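Local coordinates for putative thioesterase (Escherichia coli, PDB 5UGZ), which acts as a type II thioesterase that releases intermediates from the colibactin NRPS/PKS biosynthetic pathway, at residues A[146-149]-A[150-153]; A[173-176]-A[177-181]. One frame throughout, in Å; residues are numbered along the deposited sequence.

In the fold
Neither contact closes a long loop. Contact 1 joins successive turns of helix 144-154, and contact 2 does the same further along the chain in helix 165-183, so the two follow in series without nesting or crossing. Both helices lie in the connection between parallel strands 121-125 and 198-203 of a six-stranded sheet; its order, with a GxSxG pattern, probably a nucleophile elbow, at the turn from strand 91-97 into helix 99-113, fits an alpha/beta-hydrolase fold, and the inserted helices probably correspond to the lid region of related thioesterases. The contact centres are about 13 Å apart, yet their side chains meet: Ile151 CD1 approaches Ile175 CD1 to 3.5 Å, and the Phe147 and Tyr179 rings pack edge-to-face.

Contact 1 (A[146-149]-A[150-153])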
loop_
_atom_site.group_PDB
_atom_site.type_symbol
_atom_site.label_atom_id
_atom_site.label_comp_id
_atom_site.label_asym_id
_atom_site.label_seq_id
_atom_site.Cartn_x
_atom_site.Cartn_y
_atom_site.Cartn_z
ATOM N N ALA A 146 9.391 22.353 7.753
ATOM C CA ALA A 146 10.025 21.406 8.665
ATOM C C ALA A 146 9.585 19.965 8.397
ATOM O O ALA A 146 10.385 19.033 8.544
ATOM C CB ALA A 146 9.717 21.803 10.107
ATOM N N PHE A 147 8.319 19.765 8.020
ATOM C CA PHE A 147 7.833 18.432 7.676
ATOM C C PHE A 147 8.631 17.842 6.517
ATOM O O PHE A 147 9.196 16.748 6.627
ATOM C CB PHE A 147 6.338 18.507 7.336
ATOM C CG PHE A 147 5.748 17.206 6.858
ATOM C CD1 PHE A 147 5.374 16.220 7.763
ATOM C CD2 PHE A 147 5.547 16.977 5.504
ATOM C CE1 PHE A 147 4.828 15.012 7.324
ATOM C CE2 PHE A 147 5.003 15.772 5.059
ATOM C CZ PHE A 147 4.641 14.792 5.971
ATOM N N MET A 148 8.718 18.570 5.403
ATOM C CA MET A 148 9.372 18.028 4.217
ATOM C C MET A 148 10.851 17.767 4.454
ATOM O O MET A 148 11.407 16.822 3.881
ATOM C CB MET A 148 9.181 18.968 3.034
ATOM C CG MET A 148 7.726 19.125 2.614
ATOM S SD MET A 148 6.982 17.553 2.138
ATOM C CE MET A 148 8.030 17.102 0.758
ATOM N N GLU A 149 11.509 18.590 5.275
ATOM C CA GLU A 149 12.896 18.308 5.620
ATOM C C GLU A 149 12.990 17.022 6.428
ATOM O O GLU A 149 13.899 16.211 6.219
ATOM C CB GLU A 149 13.510 19.491 6.375
ATOM C CG GLU A 149 13.581 20.792 5.556
ATOM C CD GLU A 149 14.295 21.939 6.282
ATOM O OE1 GLU A 149 15.514 21.827 6.526
ATOM O OE2 GLU A 149 13.639 22.958 6.606
ATOM N N GLU A 150 12.033 16.792 7.323
ATOM C CA GLU A 150 12.086 15.581 8.132
ATOM C C GLU A 150 11.843 14.332 7.295
ATOM O O GLU A 150 12.457 13.289 7.544
ATOM C CB GLU A 150 11.074 15.650 9.268
ATOM C CG GLU A 150 11.153 14.451 10.182
ATOM C CD GLU A 150 12.491 14.344 10.907
ATOM O OE1 GLU A 150 13.167 15.378 11.108
ATOM O OE2 GLU A 150 12.869 13.220 11.287
ATOM N N ILE A 151 10.932 14.392 6.321
ATOM C CA ILE A 151 10.636 13.160 5.601
ATOM C C ILE A 151 11.693 12.897 4.537
ATOM O O ILE A 151 11.953 11.739 4.196
ATOM C CB ILE A 151 9.210 13.158 5.012
ATOM C CG1 ILE A 151 9.044 14.200 3.909
ATOM C CG2 ILE A 151 8.162 13.324 6.123
ATOM C CD1 ILE A 151 7.770 13.992 3.101
ATOM N N VAL A 152 12.327 13.946 4.010
ATOM C CA VAL A 152 13.535 13.749 3.211
ATOM C C VAL A 152 14.623 13.108 4.067
ATOM O O VAL A 152 15.342 12.210 3.615
ATOM C CB VAL A 152 13.998 15.083 2.588
ATOM C CG1 VAL A 152 15.497 15.120 2.430
ATOM C CG2 VAL A 152 13.340 15.302 1.234
ATOM N N LYS A 153 14.733 13.527 5.328
ATOM C CA LYS A 153 15.730 12.930 6.209
ATOM C C LYS A 153 15.434 11.457 6.474
ATOM O O LYS A 153 16.361 10.646 6.581
ATOM C CB LYS A 153 15.798 13.700 7.524
ATOM C CG LYS A 153 16.794 13.143 8.495
ATOM C CD LYS A 153 16.854 13.999 9.731
ATOM C CE LYS A 153 16.536 15.431 9.368
ATOM N NZ LYS A 153 16.865 16.363 10.487
#
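The amide N of Ile151 donates to Phe147 O at 2.9 Å. Equivalent bonds run from Glu150 N to Ala146 O, Val152 N to Met148 O and Lys153 N to Glu149 O, the i to i+4 ladder of an alpha-helix. On this frame the Ile151 side chain reaches back over the preceding turn. Its CG2 sits 4.0 Å from the centroid of the Phe147 ring, a CH-pi contact over the face; the 19° tilt off the normal places it toward the rim, and its nearest ring atom is Phe147 CZ, 3.8 Å from Ile151 CG2. The other branch, with CG1 held between the backbone N and carbonyl carbon (chi1 67°), brings Ile151 CD1 to 3.8 Å from Met148 SD, the Met148 and Ile151 side chains lying alongside each other. On a different flank, Lys153 NZ and Glu150 OE1 form a long salt bridge at 3.9 Å. The apolar flank faces helix 165-183, where Phe147 touches Lys176 and Met148 rests on Met168 and Thr172, while Glu150 touches Leu139 in a loop.

Contact 2 (A[173-176]-A[177-181]); sequences PIIK and NDYRL
Four consecutive i to i+4 bonds carry the helix through this stretch: Asn177 N to Pro173 O at 3.0 Å, Asp178 N to Ile174 O at 3.2 Å, then Tyr179 N to Ile175 O and Arg180 N to Lys176 O. The helix is kinked at Pro173 and Ile174, whose nitrogens make no bond to the turn before; proline has no N-H to give. Among the side chains, Ile175 and Tyr179 run alongside each other in the same direction. The anti placement of CG1 relative to the backbone N (chi1 178°) sets Ile175 CG1 3.7 Å from Tyr179 CE1. The same edge of the ring meets the backbone: Tyr179 CD1 is 3.1 Å from Ile175 O, which lies near the ring plane. Ile175 O thus accepts the Tyr179 amide while facing a ring edge whose C-H would probably be weakly attractive to it. Extended Lys176 ties this helix to the start of helix 144-154, its NZ forming a salt bridge with Asp144 and a hydrogen bond to Leu142 O, whereas Asp178 OD2 ties it to the loops of Gly33, whose N donates a hydrogen bond, and Arg60, whose NH1 makes a salt bridge.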
loop_
_atom_site.group_PDB
_atom_site.type_symbol
_atom_site.label_atom_id
_atom_site.label_comp_id
_atom_site.label_asym_id
_atom_site.label_seq_id
_atom_site.Cartn_x
_atom_site.Cartn_y
_atom_site.Cartn_z
ATOM N N PRO A 173 1.068 19.568 0.393
ATOM C CA PRO A 173 -0.219 19.245 1.035
ATOM C C PRO A 173 -0.638 17.797 0.852
ATOM O O PRO A 173 -1.257 17.220 1.749
ATOM C CB PRO A 173 -1.205 20.197 0.348
ATOM C CG PRO A 173 -0.377 21.274 -0.212
ATOM C CD PRO A 173 0.953 20.690 -0.550
ATOM N N ILE A 174 -0.321 17.195 -0.293
ATOM C CA ILE A 174 -0.783 15.841 -0.580
ATOM C C ILE A 174 -0.078 14.826 0.317
ATOM O O ILE A 174 -0.732 14.037 1.003
ATOM C CB ILE A 174 -0.594 15.525 -2.073
ATOM C CG1 ILE A 174 -1.512 16.428 -2.916
ATOM C CG2 ILE A 174 -0.873 14.069 -2.345
ATOM C CD1 ILE A 174 -0.990 16.661 -4.321
ATOM N N ILE A 175 1.260 14.852 0.346
ATOM C CA ILE A 175 2.022 13.909 1.168
ATOM C C ILE A 175 1.794 14.156 2.662
ATOM O O ILE A 175 1.798 13.209 3.459
ATOM C CB ILE A 175 3.527 13.956 0.788
ATOM C CG1 ILE A 175 4.356 13.010 1.675
ATOM C CG2 ILE A 175 4.075 15.371 0.824
ATOM C CD1 ILE A 175 5.562 12.383 0.970
ATOM N N LYS A 176 1.575 15.413 3.065
ATOM C CA LYS A 176 1.309 15.715 4.471
ATOM C C LYS A 176 -0.034 15.152 4.909
ATOM O O LYS A 176 -0.171 14.654 6.036
ATOM C CB LYS A 176 1.347 17.224 4.699
ATOM C CG LYS A 176 1.611 17.627 6.127
ATOM C CD LYS A 176 1.713 19.132 6.218
ATOM C CE LYS A 176 2.321 19.582 7.532
ATOM N NZ LYS A 176 2.205 21.058 7.652
ATOM N N ASN A 177 -1.035 15.229 4.030
ATOM C CA ASN A 177 -2.324 14.610 4.307
ATOM C C ASN A 177 -2.188 13.108 4.507
ATOM O O ASN A 177 -2.791 12.546 5.430
ATOM C CB ASN A 177 -3.304 14.887 3.170
ATOM C CG ASN A 177 -4.680 14.296 3.443
ATOM O OD1 ASN A 177 -4.938 13.120 3.167
ATOM N ND2 ASN A 177 -5.555 15.095 4.019
ATOM N N ASP A 178 -1.431 12.437 3.628
ATOM C CA ASP A 178 -1.266 10.992 3.751
ATOM C C ASP A 178 -0.517 10.613 5.020
ATOM O O ASP A 178 -0.765 9.543 5.584
ATOM C CB ASP A 178 -0.547 10.427 2.528
ATOM C CG ASP A 178 -1.454 10.348 1.327
ATOM O OD1 ASP A 178 -2.664 10.601 1.505
ATOM O OD2 ASP A 178 -0.974 10.033 0.221
ATOM N N TYR A 179 0.413 11.451 5.469
ATOM C CA TYR A 179 1.008 11.210 6.777
ATOM C C TYR A 179 -0.019 11.388 7.884
ATOM O O TYR A 179 -0.056 10.597 8.830
ATOM C CB TYR A 179 2.203 12.125 6.985
ATOM C CG TYR A 179 3.471 11.505 6.464
ATOM C CD1 TYR A 179 3.784 11.533 5.111
ATOM C CD2 TYR A 179 4.347 10.866 7.325
ATOM C CE1 TYR A 179 4.941 10.954 4.635
ATOM C CE2 TYR A 179 5.504 10.286 6.855
ATOM C CZ TYR A 179 5.798 10.331 5.516
ATOM O OH TYR A 179 6.962 9.752 5.077
ATOM N N ARG A 180 -0.881 12.406 7.765
ATOM C CA ARG A 180 -1.939 12.594 8.752
ATOM C C ARG A 180 -2.811 11.348 8.862
ATOM O O ARG A 180 -3.117 10.891 9.967
ATOM C CB ARG A 180 -2.785 13.820 8.394
ATOM C CG ARG A 180 -3.685 14.317 9.530
ATOM C CD ARG A 180 -4.557 15.468 9.070
ATOM N NE ARG A 180 -5.432 15.938 10.137
ATOM C CZ ARG A 180 -6.710 15.590 10.274
ATOM N NH1 ARG A 180 -7.273 14.769 9.405
ATOM N NH2 ARG A 180 -7.428 16.062 11.289
ATOM N N LEU A 181 -3.212 10.780 7.727
ATOM C CA LEU A 181 -4.001 9.553 7.751
ATOM C C LEU A 181 -3.273 8.442 8.492
ATOM O O LEU A 181 -3.869 7.742 9.316
ATOM C CB LEU A 181 -4.335 9.108 6.328
ATOM C CG LEU A 181 -5.165 10.099 5.538
ATOM C CD1 LEU A 181 -5.507 9.539 4.174
ATOM C CD2 LEU A 181 -6.415 10.410 6.335
#